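Local structure of putative NADPH-dependent oxidoreductase (Desulfitobacterium hafniense DCB-2, 3DB2) at residues Y246-F258 with T267-A279. The protein is a putative NADPH-dependent oxidoreductase that probably binds its dinucleotide in a Rossmann-fold domain to carry out hydride transfer. Residues are numbered along the deposited sequence; the frame is centred on the assembly and turned at random. Where two conformers were deposited one is given.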
ATOM      1  N   TYR C 246      -1.631  -8.831  -6.268  1.00 14.88           N
ATOM      2  CA  TYR C 246      -2.327  -9.882  -5.544  1.00 12.18           C
ATOM      3  C   TYR C 246      -3.254 -10.610  -6.523  1.00 12.49           C
ATOM      4  O   TYR C 246      -4.138  -9.947  -7.085  1.00 14.04           O
ATOM      5  CB  TYR C 246      -3.127  -9.260  -4.395  1.00 13.20           C
ATOM      6  CG  TYR C 246      -2.172  -8.551  -3.441  1.00 17.12           C
ATOM      7  CD1 TYR C 246      -1.430  -9.280  -2.525  1.00 20.36           C
ATOM      8  CD2 TYR C 246      -1.995  -7.170  -3.458  1.00 15.01           C
ATOM      9  CE1 TYR C 246      -0.559  -8.649  -1.657  1.00 19.07           C
ATOM     10  CE2 TYR C 246      -1.119  -6.563  -2.571  1.00 15.22           C
ATOM     11  CZ  TYR C 246      -0.390  -7.285  -1.666  1.00 20.46           C
ATOM     12  OH  TYR C 246       0.510  -6.693  -0.766  1.00 16.32           O
ATOM     13  N   GLY C 247      -3.025 -11.903  -6.663  1.00 15.95           N
ATOM     14  CA  GLY C 247      -3.729 -12.771  -7.592  1.00 14.28           C
ATOM     15  C   GLY C 247      -4.391 -13.911  -6.849  1.00 17.84           C
ATOM     16  O   GLY C 247      -4.010 -14.154  -5.687  1.00 14.56           O
ATOM     17  N   THR C 248      -5.391 -14.549  -7.495  1.00 15.20           N
ATOM     18  CA  THR C 248      -6.143 -15.584  -6.754  1.00 16.87           C
ATOM     19  C   THR C 248      -5.331 -16.859  -6.608  1.00 20.04           C
ATOM     20  O   THR C 248      -5.620 -17.659  -5.708  1.00 20.29           O
ATOM     21  CB  THR C 248      -7.505 -15.883  -7.418  1.00 16.33           C
ATOM     22  OG1 THR C 248      -7.219 -16.165  -8.802  1.00 19.76           O
ATOM     23  CG2 THR C 248      -8.457 -14.690  -7.397  1.00 16.47           C
ATOM     24  N   LYS C 249      -4.332 -17.071  -7.454  1.00 17.66           N
ATOM     25  CA  LYS C 249      -3.428 -18.199  -7.389  0.50 18.68           C
ATOM     26  C   LYS C 249      -2.040 -17.843  -6.859  1.00 20.07           C
ATOM     27  O   LYS C 249      -1.302 -18.693  -6.385  1.00 21.49           O
ATOM     28  CB  LYS C 249      -3.171 -18.817  -8.767  0.50 19.98           C
ATOM     29  CG  LYS C 249      -4.342 -19.325  -9.576  0.50 23.63           C
ATOM     30  CD  LYS C 249      -3.857 -20.220 -10.711  0.50 26.56           C
ATOM     31  CE  LYS C 249      -3.907 -19.586 -12.076  0.50 25.34           C
ATOM     32  NZ  LYS C 249      -5.245 -19.538 -12.726  0.50 37.12           N
ATOM     33  N   ALA C 250      -1.658 -16.554  -6.993  1.00 17.73           N
ATOM     34  CA  ALA C 250      -0.283 -16.186  -6.648  1.00 13.15           C
ATOM     35  C   ALA C 250      -0.141 -14.667  -6.484  1.00 14.87           C
ATOM     36  O   ALA C 250      -0.878 -13.958  -7.170  1.00 15.65           O
ATOM     37  CB  ALA C 250       0.658 -16.677  -7.750  1.00 18.71           C
ATOM     38  N   ASN C 251       0.795 -14.251  -5.644  1.00 16.65           N
ATOM     39  CA  ASN C 251       1.113 -12.815  -5.552  1.00 16.99           C
ATOM     40  C   ASN C 251       2.495 -12.535  -6.136  1.00 17.31           C
ATOM     41  O   ASN C 251       3.376 -13.374  -6.042  1.00 16.90           O
ATOM     42  CB  ASN C 251       1.088 -12.389  -4.105  1.00 13.78           C
ATOM     43  CG  ASN C 251      -0.248 -12.572  -3.437  1.00 13.69           C
ATOM     44  OD1 ASN C 251      -1.298 -12.455  -4.026  1.00 14.55           O
ATOM     45  ND2 ASN C 251      -0.200 -12.882  -2.137  1.00 22.66           N
ATOM     46  N   LEU C 252       2.683 -11.348  -6.696  1.00 14.14           N
ATOM     47  CA  LEU C 252       3.996 -10.915  -7.149  1.00 13.27           C
ATOM     48  C   LEU C 252       4.478  -9.721  -6.316  1.00 12.27           C
ATOM     49  O   LEU C 252       3.669  -8.807  -6.068  1.00 15.43           O
ATOM     50  CB  LEU C 252       3.925 -10.487  -8.598  1.00 12.44           C
ATOM     51  CG  LEU C 252       3.329 -11.442  -9.605  1.00 16.13           C
ATOM     52  CD1 LEU C 252       3.153 -10.759 -10.948  1.00 19.57           C
ATOM     53  CD2 LEU C 252       4.211 -12.682  -9.706  1.00 21.31           C
ATOM     54  N   PHE C 253       5.738  -9.759  -5.975  1.00 14.77           N
ATOM     55  CA  PHE C 253       6.400  -8.666  -5.245  1.00 16.84           C
ATOM     56  C   PHE C 253       7.643  -8.237  -6.015  1.00 14.88           C
ATOM     57  O   PHE C 253       8.604  -8.979  -6.133  1.00 12.38           O
ATOM     58  CB  PHE C 253       6.820  -9.082  -3.839  1.00 17.46           C
ATOM     59  CG  PHE C 253       5.714  -9.709  -3.016  1.00 19.40           C
ATOM     60  CD1 PHE C 253       4.636  -8.943  -2.616  1.00 21.91           C
ATOM     61  CD2 PHE C 253       5.789 -11.054  -2.661  1.00 22.26           C
ATOM     62  CE1 PHE C 253       3.632  -9.521  -1.849  1.00 23.38           C
ATOM     63  CE2 PHE C 253       4.768 -11.637  -1.908  1.00 22.75           C
ATOM     64  CZ  PHE C 253       3.683 -10.873  -1.545  1.00 18.80           C
ATOM     65  N   TYR C 254       7.616  -7.024  -6.527  1.00 15.49           N
ATOM     66  CA  TYR C 254       8.689  -6.421  -7.305  1.00 12.43           C
ATOM     67  C   TYR C 254       9.278  -5.228  -6.537  1.00 19.17           C
ATOM     68  O   TYR C 254       8.513  -4.433  -5.977  1.00 13.05           O
ATOM     69  CB  TYR C 254       8.177  -5.945  -8.647  1.00 16.20           C
ATOM     70  CG  TYR C 254       9.077  -5.131  -9.533  1.00 16.14           C
ATOM     71  CD1 TYR C 254      10.148  -5.719 -10.197  1.00 17.77           C
ATOM     72  CD2 TYR C 254       8.866  -3.765  -9.739  1.00 18.25           C
ATOM     73  CE1 TYR C 254      10.973  -4.969 -11.008  1.00 18.00           C
ATOM     74  CE2 TYR C 254       9.702  -3.026 -10.572  1.00 19.15           C
ATOM     75  CZ  TYR C 254      10.757  -3.631 -11.205  1.00 18.79           C
ATOM     76  OH  TYR C 254      11.612  -2.945 -12.046  1.00 23.20           O
ATOM     77  N   GLN C 255      10.589  -5.156  -6.539  1.00 17.34           N
ATOM     78  CA  GLN C 255      11.400  -4.090  -5.998  1.00 14.58           C
ATOM     79  C   GLN C 255      12.445  -3.643  -7.017  1.00 14.29           C
ATOM     80  O   GLN C 255      13.096  -4.501  -7.600  1.00 14.04           O
ATOM     81  CB  GLN C 255      12.154  -4.527  -4.727  1.00 24.10           C
ATOM     82  CG  GLN C 255      11.348  -4.562  -3.453  1.00 35.83           C
ATOM     83  CD  GLN C 255      11.168  -3.224  -2.771  1.00 48.56           C
ATOM     84  OE1 GLN C 255      11.807  -2.228  -3.114  1.00 48.53           O
ATOM     85  NE2 GLN C 255      10.280  -3.148  -1.776  1.00 58.23           N
ATOM     86  N   LEU C 256      12.602  -2.349  -7.219  1.00 13.29           N
ATOM     87  CA  LEU C 256      13.684  -1.851  -8.078  1.00 15.78           C
ATOM     88  C   LEU C 256      14.571  -0.859  -7.351  1.00 13.57           C
ATOM     89  O   LEU C 256      14.038  -0.049  -6.590  1.00 17.73           O
ATOM     90  CB  LEU C 256      13.067  -1.218  -9.313  1.00 17.07           C
ATOM     91  CG  LEU C 256      14.000  -0.435 -10.245  1.00 18.82           C
ATOM     92  CD1 LEU C 256      14.853  -1.442 -11.017  1.00 22.02           C
ATOM     93  CD2 LEU C 256      13.153   0.474 -11.106  1.00 16.00           C
ATOM     94  N   ASP C 257      15.890  -0.914  -7.571  1.00 15.53           N
ATOM     95  CA  ASP C 257      16.819   0.088  -7.095  1.00 16.17           C
ATOM     96  C   ASP C 257      16.880   1.192  -8.153  1.00 16.57           C
ATOM     97  O   ASP C 257      17.608   1.031  -9.139  1.00 17.20           O
ATOM     98  CB  ASP C 257      18.232  -0.437  -6.913  1.00 19.30           C
ATOM     99  CG  ASP C 257      19.190   0.605  -6.384  1.00 18.36           C
ATOM    100  OD1 ASP C 257      18.836   1.783  -6.200  1.00 23.95           O
ATOM    101  OD2 ASP C 257      20.337   0.183  -6.100  1.00 28.44           O
ATOM    102  N   PHE C 258      16.101   2.238  -7.944  1.00 15.91           N
ATOM    103  CA  PHE C 258      15.910   3.298  -8.923  1.00 18.30           C
ATOM    104  C   PHE C 258      17.212   4.048  -9.239  1.00 18.54           C
ATOM    105  O   PHE C 258      17.289   4.806 -10.222  1.00 15.26           O
ATOM    106  CB  PHE C 258      14.807   4.291  -8.474  1.00 20.49           C
ATOM    107  CG  PHE C 258      14.301   5.076  -9.676  1.00 22.16           C
ATOM    108  CD1 PHE C 258      13.354   4.528 -10.519  1.00 27.95           C
ATOM    109  CD2 PHE C 258      14.794   6.343  -9.958  1.00 29.24           C
ATOM    110  CE1 PHE C 258      12.906   5.247 -11.616  1.00 26.95           C
ATOM    111  CE2 PHE C 258      14.350   7.068 -11.055  1.00 28.04           C
ATOM    112  CZ  PHE C 258      13.412   6.491 -11.893  1.00 27.01           C
ATOM    113  N   THR C 267      19.406  -1.897 -15.789  1.00 19.10           N
ATOM    114  CA  THR C 267      18.434  -1.527 -14.769  1.00 19.13           C
ATOM    115  C   THR C 267      17.697  -2.758 -14.220  1.00 19.12           C
ATOM    116  O   THR C 267      17.548  -2.888 -13.008  1.00 20.29           O
ATOM    117  CB  THR C 267      17.374  -0.579 -15.328  1.00 18.72           C
ATOM    118  OG1 THR C 267      18.061   0.622 -15.711  1.00 18.04           O
ATOM    119  CG2 THR C 267      16.349  -0.141 -14.282  1.00 12.99           C
ATOM    120  N   ASP C 268      17.271  -3.632 -15.134  1.00 19.82           N
ATOM    121  CA  ASP C 268      16.566  -4.834 -14.673  1.00 21.32           C
ATOM    122  C   ASP C 268      17.382  -5.721 -13.745  1.00 22.83           C
ATOM    123  O   ASP C 268      16.827  -6.493 -12.954  1.00 19.26           O
ATOM    124  CB  ASP C 268      16.145  -5.655 -15.875  1.00 19.38           C
ATOM    125  CG  ASP C 268      14.851  -5.234 -16.535  1.00 25.67           C
ATOM    126  OD1 ASP C 268      13.827  -5.134 -15.826  1.00 23.96           O
ATOM    127  OD2 ASP C 268      14.824  -4.993 -17.769  1.00 21.10           O
ATOM    128  N   GLU C 269      18.709  -5.669 -13.833  1.00 23.88           N
ATOM    129  CA  GLU C 269      19.545  -6.524 -13.001  1.00 19.92           C
ATOM    130  C   GLU C 269      19.551  -6.032 -11.558  1.00 18.93           C
ATOM    131  O   GLU C 269      19.911  -6.805 -10.671  1.00 23.37           O
ATOM    132  CB  GLU C 269      21.001  -6.565 -13.495  1.00 22.07           C
ATOM    133  CG  GLU C 269      21.135  -7.174 -14.876  1.00 25.05           C
ATOM    134  CD  GLU C 269      22.580  -7.311 -15.335  1.00 32.92           C
ATOM    135  OE1 GLU C 269      23.477  -7.527 -14.488  1.00 46.33           O
ATOM    136  OE2 GLU C 269      22.827  -7.209 -16.554  1.00 38.93           O
ATOM    137  N   HIS C 270      19.146  -4.787 -11.358  1.00 13.96           N
ATOM    138  CA  HIS C 270      19.050  -4.220 -10.017  1.00 21.61           C
ATOM    139  C   HIS C 270      17.596  -4.175  -9.543  1.00 19.24           C
ATOM    140  O   HIS C 270      17.113  -3.218  -8.938  1.00 22.14           O
ATOM    141  CB  HIS C 270      19.739  -2.857 -10.011  1.00 19.61           C
ATOM    142  CG  HIS C 270      21.173  -3.099 -10.429  1.00 25.82           C
ATOM    143  ND1 HIS C 270      22.191  -3.168  -9.510  1.00 31.89           N
ATOM    144  CD2 HIS C 270      21.745  -3.315 -11.633  1.00 26.35           C
ATOM    145  CE1 HIS C 270      23.341  -3.402 -10.129  1.00 30.91           C
ATOM    146  NE2 HIS C 270      23.104  -3.485 -11.424  1.00 28.23           N
ATOM    147  N   SER C 271      16.908  -5.283  -9.835  1.00 19.12           N
ATOM    148  CA  SER C 271      15.514  -5.461  -9.401  1.00 17.77           C
ATOM    149  C   SER C 271      15.318  -6.920  -9.008  1.00 20.18           C
ATOM    150  O   SER C 271      16.130  -7.773  -9.358  1.00 20.87           O
ATOM    151  CB  SER C 271      14.557  -5.019 -10.499  1.00 14.30           C
ATOM    152  OG  SER C 271      14.500  -5.913 -11.595  1.00 20.07           O
ATOM    153  N   THR C 272      14.243  -7.220  -8.294  1.00 16.47           N
ATOM    154  CA  THR C 272      13.927  -8.566  -7.878  1.00 19.80           C
ATOM    155  C   THR C 272      12.398  -8.722  -8.094  1.00 18.43           C
ATOM    156  O   THR C 272      11.688  -7.763  -7.770  1.00 17.38           O
ATOM    157  CB  THR C 272      14.110  -8.946  -6.409  1.00 23.65           C
ATOM    158  OG1 THR C 272      13.786  -7.796  -5.603  1.00 30.70           O
ATOM    159  CG2 THR C 272      15.528  -9.380  -6.092  1.00 35.95           C
ATOM    160  N   LEU C 273      12.033  -9.875  -8.596  1.00 16.93           N
ATOM    161  CA  LEU C 273      10.604 -10.201  -8.705  1.00 12.89           C
ATOM    162  C   LEU C 273      10.399 -11.534  -7.980  1.00 20.26           C
ATOM    163  O   LEU C 273      11.122 -12.469  -8.301  1.00 18.31           O
ATOM    164  CB  LEU C 273      10.143 -10.260 -10.142  1.00 15.42           C
ATOM    165  CG  LEU C 273       8.695 -10.695 -10.424  1.00 18.77           C
ATOM    166  CD1 LEU C 273       7.677  -9.762  -9.801  1.00 20.29           C
ATOM    167  CD2 LEU C 273       8.446 -10.843 -11.916  1.00 19.22           C
ATOM    168  N   ILE C 274       9.447 -11.556  -7.058  1.00 17.37           N
ATOM    169  CA  ILE C 274       9.244 -12.806  -6.291  1.00 16.23           C
ATOM    170  C   ILE C 274       7.792 -13.176  -6.463  1.00 16.67           C
ATOM    171  O   ILE C 274       6.935 -12.307  -6.452  1.00 17.63           O
ATOM    172  CB  ILE C 274       9.691 -12.595  -4.847  1.00 16.66           C
ATOM    173  CG1 ILE C 274      11.231 -12.643  -4.678  1.00 19.10           C
ATOM    174  CG2 ILE C 274       8.965 -13.563  -3.927  1.00 20.19           C
ATOM    175  CD1 ILE C 274      11.717 -14.056  -4.383  1.00 34.08           C
ATOM    176  N   LYS C 275       7.512 -14.455  -6.675  1.00 17.38           N
ATOM    177  CA  LYS C 275       6.200 -15.039  -6.759  1.00 16.74           C
ATOM    178  C   LYS C 275       5.892 -15.812  -5.464  1.00 16.99           C
ATOM    179  O   LYS C 275       6.668 -16.676  -5.056  1.00 20.30           O
ATOM    180  CB  LYS C 275       6.087 -16.022  -7.920  1.00 17.57           C
ATOM    181  CG  LYS C 275       4.716 -16.518  -8.299  1.00 18.94           C
ATOM    182  CD  LYS C 275       4.825 -17.741  -9.229  1.00 26.20           C
ATOM    183  CE  LYS C 275       3.619 -17.857 -10.151  1.00 37.45           C
ATOM    184  NZ  LYS C 275       3.631 -19.150 -10.893  1.00 39.99           N
ATOM    185  N   ARG C 276       4.769 -15.484  -4.861  1.00 16.40           N
ATOM    186  CA  ARG C 276       4.298 -16.192  -3.673  1.00 18.39           C
ATOM    187  C   ARG C 276       3.127 -17.075  -4.091  1.00 19.31           C
ATOM    188  O   ARG C 276       2.116 -16.527  -4.551  1.00 16.85           O
ATOM    189  CB  ARG C 276       3.897 -15.233  -2.558  1.00 20.74           C
ATOM    190  CG  ARG C 276       3.265 -15.999  -1.374  1.00 25.94           C
ATOM    191  CD  ARG C 276       3.010 -15.030  -0.210  1.00 21.45           C
ATOM    192  NE  ARG C 276       4.333 -14.645   0.299  1.00 23.11           N
ATOM    193  CZ  ARG C 276       4.483 -13.844   1.352  1.00 27.11           C
ATOM    194  NH1 ARG C 276       3.392 -13.385   1.956  1.00 29.15           N
ATOM    195  NH2 ARG C 276       5.708 -13.540   1.759  1.00 26.89           N
ATOM    196  N   GLU C 277       3.258 -18.400  -3.964  1.00 18.23           N
ATOM    197  CA  GLU C 277       2.208 -19.262  -4.506  1.00 18.63           C
ATOM    198  C   GLU C 277       1.958 -20.426  -3.567  1.00 22.34           C
ATOM    199  O   GLU C 277       2.805 -20.647  -2.705  1.00 28.67           O
ATOM    200  CB  GLU C 277       2.620 -19.807  -5.881  1.00 21.71           C
ATOM    201  CG  GLU C 277       3.882 -20.637  -5.747  1.00 25.69           C
ATOM    202  CD  GLU C 277       4.394 -21.256  -7.017  1.00 31.77           C
ATOM    203  OE1 GLU C 277       3.709 -21.114  -8.041  1.00 34.61           O
ATOM    204  OE2 GLU C 277       5.486 -21.858  -6.948  1.00 43.56           O
ATOM    205  N   PHE C 278       0.847 -21.126  -3.740  1.00 26.03           N
ATOM    206  CA  PHE C 278       0.587 -22.316  -2.938  1.00 30.84           C
ATOM    207  C   PHE C 278       1.533 -23.406  -3.438  1.00 30.28           C
ATOM    208  O   PHE C 278       1.658 -23.531  -4.653  1.00 30.84           O
ATOM    209  CB  PHE C 278      -0.862 -22.779  -3.023  1.00 28.45           C
ATOM    210  CG  PHE C 278      -1.873 -21.705  -2.674  1.00 31.62           C
ATOM    211  CD1 PHE C 278      -2.081 -21.383  -1.338  1.00 36.40           C
ATOM    212  CD2 PHE C 278      -2.569 -21.043  -3.663  1.00 34.18           C
ATOM    213  CE1 PHE C 278      -2.996 -20.401  -1.008  1.00 36.88           C
ATOM    214  CE2 PHE C 278      -3.499 -20.070  -3.338  1.00 37.18           C
ATOM    215  CZ  PHE C 278      -3.697 -19.753  -2.003  1.00 36.84           C
ATOM    216  N   ALA C 279       2.134 -24.099  -2.494  1.00 35.46           N
ATOM    217  CA  ALA C 279       3.015 -25.238  -2.731  1.00 39.47           C
ATOM    218  C   ALA C 279       2.319 -26.505  -2.219  1.00 41.54           C
ATOM    219  O   ALA C 279       1.136 -26.462  -1.859  1.00 50.15           O
ATOM    220  CB  ALA C 279       4.372 -25.039  -2.077  1.00 40.96           C
TER
HETATM  221  O   HOH W   1      -0.783 -21.169  -6.486  1.00 33.38           O
HETATM  222  O   HOH W   2      10.942  -8.520  -4.717  1.00 24.54           O
HETATM  223  O   HOH W   3      13.415  -4.104 -13.492  1.00 23.96           O
HETATM  224  O   HOH W   4      21.136  -2.333  -6.437  1.00 34.68           O
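T267 meets L256 through methyl groups, CG2 to CD1 at 3.8 Å, just before the two chains pair. Three residues on, the carbonyl of H270 takes the D257 N-H almost head-on (C=O...N angle 178°), and the antiparallel register begins. S271 brings its CB against the Y254 ring, 3.6 Å from CE1. With CG anti to the backbone N (chi1 172°), that ring reaches along the face shared by L252, L273 and K275, and its hydroxyl shares a water with S271 OG and D268 OD1, the water lying in the ring plane 2.6 Å from Y254 OH. A phenylalanine here would probably leave that water without its tyrosine partner and weaken the link to D268. T272, I274 and R276 each exchange two backbone bonds with Q255, F253 and N251 respectively (N...O 2.8 to 3.1 Å). Between them, L273 sets CD1 4.0 Å from both L252 CB and Y254 CB. K275 lays its aliphatic chain over A250, its amine salt-bridged to E143. On the other face R276 bends at chi3, and the F253 edge, at CE2, stands over one guanidinium face, 3.8 Å from NE, the planes 71° apart; NE is salt-bridged to D292 of the same chain, NH1 bonded to G239 O of the second subunit. Seven backbone hydrogen bonds thus join these strands, Y254 and L273 packing on helix 130-140, the opposite face carrying polar groups to the dimer partner.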